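Long-range contacts in GGDEF family protein (Caulobacter vibrioides, PDB 3U2A), which is named for the GGDEF family and carries a PAS domain of the PdeA-like kind, a fold widely used in sensing and in pairing of subunits: residues L62-D67 with R89-E94; A21-L26 with R43-G48. All coordinates share one frame; numbering follows the deposited sequence. Where two conformers were deposited one is given.

Contact 1. Residues L62-D67 with R89-E94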
ATOM      1  N   LEU A  62      17.224   2.557  13.959  1.00 15.83           N
ATOM      2  CA  LEU A  62      17.153   1.430  13.047  1.00 17.11           C
ATOM      3  C   LEU A  62      17.658   1.769  11.642  1.00 14.33           C
ATOM      4  O   LEU A  62      18.114   0.884  10.926  1.00 16.24           O
ATOM      5  CB  LEU A  62      15.726   0.861  12.989  1.00 17.52           C
ATOM      6  CG  LEU A  62      15.598  -0.549  12.378  1.00 21.16           C
ATOM      7  CD1 LEU A  62      16.299  -1.606  13.228  1.00 27.79           C
ATOM      8  CD2 LEU A  62      14.148  -0.920  12.155  1.00 21.37           C
ATOM      9  N   ALA A  63      17.563   3.035  11.244  1.00 13.49           N
ATOM     10  CA  ALA A  63      18.126   3.490   9.975  1.00 12.07           C
ATOM     11  C   ALA A  63      19.635   3.216   9.939  1.00 13.51           C
ATOM     12  O   ALA A  63      20.300   3.291  10.976  1.00 13.60           O
ATOM     13  CB  ALA A  63      17.858   4.970   9.775  1.00 14.94           C
ATOM     14  N   LEU A  64      20.168   2.875   8.767  1.00 13.39           N
ATOM     15  CA  LEU A  64      21.621   2.906   8.591  1.00 14.61           C
ATOM     16  C   LEU A  64      22.090   4.321   8.956  1.00 13.09           C
ATOM     17  O   LEU A  64      21.432   5.296   8.596  1.00 13.48           O
ATOM     18  CB  LEU A  64      22.026   2.535   7.162  1.00 15.38           C
ATOM     19  CG  LEU A  64      22.682   1.175   6.922  1.00 26.92           C
ATOM     20  CD1 LEU A  64      22.000   0.034   7.683  1.00 26.87           C
ATOM     21  CD2 LEU A  64      22.770   0.876   5.428  1.00 23.28           C
ATOM     22  N   PRO A  65      23.193   4.433   9.726  1.00 13.86           N
ATOM     23  CA  PRO A  65      23.602   5.755  10.198  1.00 14.00           C
ATOM     24  C   PRO A  65      23.737   6.783   9.071  1.00 14.57           C
ATOM     25  O   PRO A  65      23.282   7.913   9.235  1.00 14.95           O
ATOM     26  CB  PRO A  65      24.939   5.480  10.873  1.00 16.73           C
ATOM     27  CG  PRO A  65      24.801   4.074  11.392  1.00 16.71           C
ATOM     28  CD  PRO A  65      24.024   3.361  10.316  1.00 16.08           C
ATOM     29  N   GLN A  66      24.326   6.395   7.938  1.00 14.82           N
ATOM     30  CA  GLN A  66      24.513   7.318   6.803  1.00 15.34           C
ATOM     31  C   GLN A  66      23.202   7.759   6.136  1.00 16.57           C
ATOM     32  O   GLN A  66      23.179   8.746   5.387  1.00 16.26           O
ATOM     33  CB  GLN A  66      25.514   6.769   5.770  1.00 18.87           C
ATOM     34  CG  GLN A  66      25.071   5.503   5.026  1.00 18.48           C
ATOM     35  CD  GLN A  66      25.538   4.211   5.703  1.00 22.80           C
ATOM     36  OE1 GLN A  66      25.463   4.061   6.932  1.00 20.01           O
ATOM     37  NE2 GLN A  66      26.021   3.262   4.889  1.00 22.21           N
ATOM     38  N   ASP A  67      22.124   7.021   6.414  1.00 16.58           N
ATOM     39  CA  ASP A  67      20.800   7.303   5.849  1.00 14.47           C
ATOM     40  C   ASP A  67      19.868   8.056   6.800  1.00 17.29           C
ATOM     41  O   ASP A  67      18.682   8.218   6.493  1.00 17.34           O
ATOM     42  CB  ASP A  67      20.119   5.996   5.425  1.00 15.51           C
ATOM     43  CG  ASP A  67      20.707   5.392   4.150  1.00 18.15           C
ATOM     44  OD1 ASP A  67      21.806   5.792   3.719  1.00 16.88           O
ATOM     45  OD2 ASP A  67      20.054   4.500   3.577  1.00 16.15           O
ATOM     46  N   ARG A  89      17.725   2.961   3.993  1.00 17.93           N
ATOM     47  CA  ARG A  89      17.936   1.572   4.359  1.00 19.69           C
ATOM     48  C   ARG A  89      17.860   1.463   5.863  1.00 19.68           C
ATOM     49  O   ARG A  89      18.200   2.412   6.562  1.00 17.57           O
ATOM     50  CB  ARG A  89      19.304   1.100   3.891  1.00 19.20           C
ATOM     51  CG  ARG A  89      19.481   1.108   2.393  1.00 25.16           C
ATOM     52  CD  ARG A  89      20.951   1.087   2.005  1.00 26.51           C
ATOM     53  NE  ARG A  89      21.617   2.358   2.283  1.00 22.36           N
ATOM     54  CZ  ARG A  89      22.882   2.627   1.996  1.00 20.51           C
ATOM     55  NH1 ARG A  89      23.644   1.714   1.412  1.00 26.91           N
ATOM     56  NH2 ARG A  89      23.389   3.813   2.292  1.00 21.76           N
ATOM     57  N   VAL A  90      17.407   0.311   6.351  1.00 20.28           N
ATOM     58  CA  VAL A  90      17.476   0.002   7.779  1.00 21.57           C
ATOM     59  C   VAL A  90      18.486  -1.116   7.985  1.00 20.01           C
ATOM     60  O   VAL A  90      18.926  -1.738   7.012  1.00 20.68           O
ATOM     61  CB  VAL A  90      16.097  -0.398   8.383  1.00 22.64           C
ATOM     62  CG1 VAL A  90      15.162   0.811   8.424  1.00 22.25           C
ATOM     63  CG2 VAL A  90      15.471  -1.562   7.598  1.00 23.88           C
ATOM     64  N   ARG A  91      18.855  -1.368   9.243  1.00 23.16           N
ATOM     65  CA  ARG A  91      19.764  -2.473   9.585  1.00 23.89           C
ATOM     66  C   ARG A  91      19.270  -3.761   8.937  1.00 24.23           C
ATOM     67  O   ARG A  91      18.081  -4.077   9.005  1.00 26.21           O
ATOM     68  CB  ARG A  91      19.862  -2.664  11.107  1.00 27.57           C
ATOM     69  CG  ARG A  91      19.988  -1.383  11.950  1.00 36.02           C
ATOM     70  CD  ARG A  91      21.218  -0.544  11.615  1.00 35.79           C
ATOM     71  NE  ARG A  91      21.281   0.686  12.410  1.00 32.28           N
ATOM     72  CZ  ARG A  91      22.227   0.964  13.301  1.00 41.89           C
ATOM     73  NH1 ARG A  91      23.222   0.113  13.519  1.00 48.60           N
ATOM     74  NH2 ARG A  91      22.190   2.102  13.972  1.00 44.39           N
ATOM     75  N   GLY A  92      20.177  -4.491   8.294  1.00 24.29           N
ATOM     76  CA  GLY A  92      19.801  -5.646   7.480  1.00 28.93           C
ATOM     77  C   GLY A  92      20.059  -5.340   6.015  1.00 34.36           C
ATOM     78  O   GLY A  92      20.389  -6.231   5.228  1.00 37.77           O
ATOM     79  N   GLY A  93      19.893  -4.069   5.650  1.00 33.23           N
ATOM     80  CA  GLY A  93      20.305  -3.574   4.342  1.00 33.32           C
ATOM     81  C   GLY A  93      19.238  -3.170   3.336  1.00 30.58           C
ATOM     82  O   GLY A  93      19.569  -2.530   2.334  1.00 36.56           O
ATOM     83  N   GLU A  94      17.970  -3.518   3.561  1.00 29.98           N
ATOM     84  CA  GLU A  94      16.971  -3.250   2.506  1.00 30.61           C
ATOM     85  C   GLU A  94      16.435  -1.814   2.448  1.00 29.42           C
ATOM     86  O   GLU A  94      16.132  -1.216   3.475  1.00 33.04           O
ATOM     87  CB  GLU A  94      15.843  -4.287   2.477  1.00 37.92           C
ATOM     88  CG  GLU A  94      15.060  -4.483   3.766  1.00 43.18           C
ATOM     89  CD  GLU A  94      14.199  -5.748   3.726  1.00 50.76           C
ATOM     90  OE1 GLU A  94      13.285  -5.836   2.868  1.00 51.10           O
ATOM     91  OE2 GLU A  94      14.436  -6.656   4.558  1.00 50.75           O
TER
HETATM   92  O   HOH W   1      26.539   3.947   2.310  1.00 29.17           O
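Asp67 and Arg89 form the polar clamp of this contact. Arg89 takes the carboxylate side-on, with its NE bonded to Asp67 OD2 (3.0 Å) and its NH2 to Asp67 OD1 (2.9 Å). Both bonds are almost straight and run in the guanidinium plane, but they reach the oxygens from outside the carboxylate plane, since the two planes are turned 31° apart. Asp67 OD2 also accepts the backbone N-H of Arg89 at 2.8 Å, on its anti lone pair. Three bonds thus fix the carboxylate, and an aspartate suits the place because its short chain lets OD2 reach both the backbone N and NE of Arg89 while OD1 takes NH2. With CG of Arg89 beside its own backbone N (chi1 -63°), the bend at chi3 turns the guanidinium toward Asp67, and Leu64 CD2 lies over one of its faces, offset toward the rim.

The closest backbone packing lies at a single bridge between Ala63 and Val90, which brings their CA atoms to 4.2 Å; the small alanine suits its place because its methyl points away, to pack on helix 68-75. Leu64 N binds Arg89 O at 3.0 Å, and Arg91 N binds Leu62 O at 2.9 Å. Beside the bridge, Leu62 CG rests against Val90 CB.

The outer side is looser and wetter. Arg91 bends at chi2 so that NE reaches Ala63 O from above the carbonyl plane, in a bond of 136° at the hydrogen, while the Pro65 ring lies over one face of the Arg91 guanidinium. Gln66 NE2 and Arg89 NH2 share a water.

The contact joins the link between helices 56-62 and 68-75 to the loop between strands 83-86 and 98-102; Ala63 packs on Ala71 of helix 68-75, and Val90 on Leu47.

Contact 2. Residues A21-L26 with R43-G48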
ATOM      1  N   ALA A  21       0.804  -9.622   0.710  1.00 13.72           N
ATOM      2  CA  ALA A  21       0.940 -10.053  -0.679  1.00 14.26           C
ATOM      3  C   ALA A  21       1.745  -9.041  -1.494  1.00 13.42           C
ATOM      4  O   ALA A  21       2.574  -9.415  -2.320  1.00 16.04           O
ATOM      5  CB  ALA A  21      -0.424 -10.261  -1.297  1.00 13.16           C
ATOM      6  N   ALA A  22       1.493  -7.759  -1.232  1.00 15.98           N
ATOM      7  CA  ALA A  22       2.196  -6.663  -1.885  1.00 17.05           C
ATOM      8  C   ALA A  22       3.593  -6.419  -1.301  1.00 16.86           C
ATOM      9  O   ALA A  22       4.417  -5.772  -1.939  1.00 19.22           O
ATOM     10  CB  ALA A  22       1.357  -5.407  -1.803  1.00 13.45           C
ATOM     11  N   ASP A  23       3.855  -6.958  -0.104  1.00 13.66           N
ATOM     12  CA  ASP A  23       5.100  -6.723   0.649  1.00 14.46           C
ATOM     13  C   ASP A  23       5.227  -5.253   1.045  1.00 17.44           C
ATOM     14  O   ASP A  23       6.279  -4.643   0.885  1.00 17.60           O
ATOM     15  CB  ASP A  23       6.329  -7.167  -0.148  1.00 21.03           C
ATOM     16  CG  ASP A  23       7.537  -7.418   0.733  1.00 26.87           C
ATOM     17  OD1 ASP A  23       7.335  -7.796   1.907  1.00 28.30           O
ATOM     18  OD2 ASP A  23       8.684  -7.239   0.250  1.00 27.96           O
ATOM     19  N   VAL A  24       4.125  -4.703   1.545  1.00 12.42           N
ATOM     20  CA  VAL A  24       3.991  -3.283   1.881  0.50 11.94           C
ATOM     21  C   VAL A  24       3.526  -3.158   3.348  1.00 12.48           C
ATOM     22  O   VAL A  24       2.884  -4.081   3.878  1.00 12.11           O
ATOM     23  CB  VAL A  24       2.964  -2.626   0.886  0.50 12.88           C
ATOM     24  CG1 VAL A  24       2.266  -1.379   1.460  0.50 11.76           C
ATOM     25  CG2 VAL A  24       3.629  -2.327  -0.454  0.50 15.07           C
ATOM     26  N   ALA A  25       3.811  -2.025   3.988  1.00 12.86           N
ATOM     27  CA  ALA A  25       3.245  -1.738   5.303  1.00 11.42           C
ATOM     28  C   ALA A  25       2.608  -0.345   5.318  1.00 11.90           C
ATOM     29  O   ALA A  25       2.928   0.516   4.486  1.00 13.17           O
ATOM     30  CB  ALA A  25       4.292  -1.870   6.413  1.00 11.58           C
ATOM     31  N   LEU A  26       1.681  -0.140   6.245  1.00 11.57           N
ATOM     32  CA  LEU A  26       1.086   1.170   6.440  1.00 10.95           C
ATOM     33  C   LEU A  26       1.689   1.789   7.697  1.00 10.90           C
ATOM     34  O   LEU A  26       2.063   1.078   8.622  1.00 13.12           O
ATOM     35  CB  LEU A  26      -0.428   1.037   6.572  1.00 12.47           C
ATOM     36  CG  LEU A  26      -1.171   0.321   5.430  1.00 12.50           C
ATOM     37  CD1 LEU A  26      -2.667   0.208   5.726  1.00 14.23           C
ATOM     38  CD2 LEU A  26      -0.931   1.035   4.090  1.00 15.12           C
ATOM     39  N   ARG A  43       7.874  -6.861   9.226  1.00 16.84           N
ATOM     40  CA  ARG A  43       8.962  -7.833   9.380  1.00 19.73           C
ATOM     41  C   ARG A  43       9.721  -8.081   8.071  1.00 20.11           C
ATOM     42  O   ARG A  43      10.961  -8.024   8.044  1.00 19.68           O
ATOM     43  CB  ARG A  43       8.450  -9.153   9.989  1.00 24.66           C
ATOM     44  CG  ARG A  43       9.554 -10.182  10.210  1.00 35.24           C
ATOM     45  CD  ARG A  43       9.189 -11.225  11.266  1.00 43.62           C
ATOM     46  NE  ARG A  43      10.151 -12.333  11.301  1.00 57.21           N
ATOM     47  CZ  ARG A  43      11.390 -12.264  11.793  1.00 63.78           C
ATOM     48  NH1 ARG A  43      11.865 -11.130  12.299  1.00 64.93           N
ATOM     49  NH2 ARG A  43      12.171 -13.338  11.774  1.00 66.87           N
ATOM     50  N   ALA A  44       8.970  -8.338   6.994  1.00 19.07           N
ATOM     51  CA  ALA A  44       9.540  -8.558   5.666  1.00 18.79           C
ATOM     52  C   ALA A  44      10.402  -7.395   5.183  1.00 20.90           C
ATOM     53  O   ALA A  44      11.374  -7.598   4.443  1.00 20.75           O
ATOM     54  CB  ALA A  44       8.441  -8.852   4.655  1.00 18.99           C
ATOM     55  N   LEU A  45      10.049  -6.183   5.607  1.00 17.03           N
ATOM     56  CA  LEU A  45      10.732  -4.981   5.152  1.00 18.79           C
ATOM     57  C   LEU A  45      11.934  -4.578   6.013  1.00 19.36           C
ATOM     58  O   LEU A  45      12.603  -3.581   5.718  1.00 20.10           O
ATOM     59  CB  LEU A  45       9.741  -3.818   5.063  1.00 18.75           C
ATOM     60  CG  LEU A  45       8.684  -3.931   3.970  1.00 20.86           C
ATOM     61  CD1 LEU A  45       7.711  -2.795   4.093  1.00 19.84           C
ATOM     62  CD2 LEU A  45       9.327  -3.931   2.615  1.00 25.27           C
ATOM     63  N   GLY A  46      12.197  -5.337   7.074  1.00 16.85           N
ATOM     64  CA  GLY A  46      13.280  -5.005   7.998  1.00 16.89           C
ATOM     65  C   GLY A  46      12.810  -4.140   9.157  1.00 18.55           C
ATOM     66  O   GLY A  46      13.594  -3.782  10.047  1.00 18.56           O
ATOM     67  N   LEU A  47      11.511  -3.841   9.168  1.00 14.78           N
ATOM     68  CA  LEU A  47      10.932  -2.924  10.151  1.00 14.57           C
ATOM     69  C   LEU A  47      10.330  -3.635  11.363  1.00 14.63           C
ATOM     70  O   LEU A  47       9.703  -3.010  12.219  1.00 16.35           O
ATOM     71  CB  LEU A  47       9.896  -2.010   9.476  1.00 12.41           C
ATOM     72  CG  LEU A  47      10.425  -1.191   8.294  1.00 15.60           C
ATOM     73  CD1 LEU A  47       9.280  -0.509   7.545  1.00 16.94           C
ATOM     74  CD2 LEU A  47      11.502  -0.165   8.729  1.00 16.09           C
ATOM     75  N   GLY A  48      10.540  -4.945  11.434  1.00 13.34           N
ATOM     76  CA  GLY A  48      10.028  -5.763  12.527  1.00 16.70           C
ATOM     77  C   GLY A  48      10.266  -5.235  13.932  1.00 19.87           C
ATOM     78  O   GLY A  48       9.339  -5.248  14.745  1.00 22.58           O
TER
HETATM   79  O   HOH W   2      10.876  -7.499   1.538  1.00 32.36           O
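Asp23 and Ala44 mark the nearest approach of the two backbones, with CA atoms 6.9 Å apart, so side chains and a water make the join. Leu45 fills the gap: with CG turned opposite its carbonyl carbon (chi1 -68°), both methyls face the 21-26 chain. Leu45 CD1 meets Ala25 CB at 4.2 Å, and Leu45 CD2 lies 3.6 Å from Asp23 O. A branched leucine can thus cover the start of the strand and the turn before it, while the small Ala25 leaves room for its methyl. The carbonyl oxygen of Asp23 is buried here without a polar partner.

Asp23 also ends helix 12-22 as the C-prime residue of a Schellman motif, in which Asp23 N bonds to Gly20 O and Val24 N to Leu19 O. Its positive phi (64°) swings the chain out of the helix and into strand 25-30 of the antiparallel PAS sheet. The carboxylate, with CG anti to the backbone N (chi1 -159°), extends past Leu45 in the opposite direction and sets OD1 beside Ala44 CB. Asp23 OD2 is 2.6 Å from a water that lies 2.9 Å from Ala44 O and links the two segments.

Pro115 also packs on Asp23 and Leu45, and Ala25 pairs through its backbone with Val113. At the helix end, Ala22 packs on Val112 of the second subunit.

How the contacts relate
From the N terminus, helix 12-22 leads through its terminal turn into the first strand of the sheet. Contact 2 closes the loop made by the hairpin of strands 25-30 and 35-40, bringing the chain after it back to the helix-strand junction. The chain then passes through strand 53-54 and helix 56-62, and contact 1 closes a second loop, which holds helix 68-75 and strand 83-86. The two loops follow in series and neither nest nor cross. Their centres lie about 15 Å apart, yet they touch: Leu62 and Glu94 of contact 1 pack against the 44-46 backbone of contact 2, so the loop after strand 35-40 meets both the end of helix 56-62 and the loop after strand 83-86.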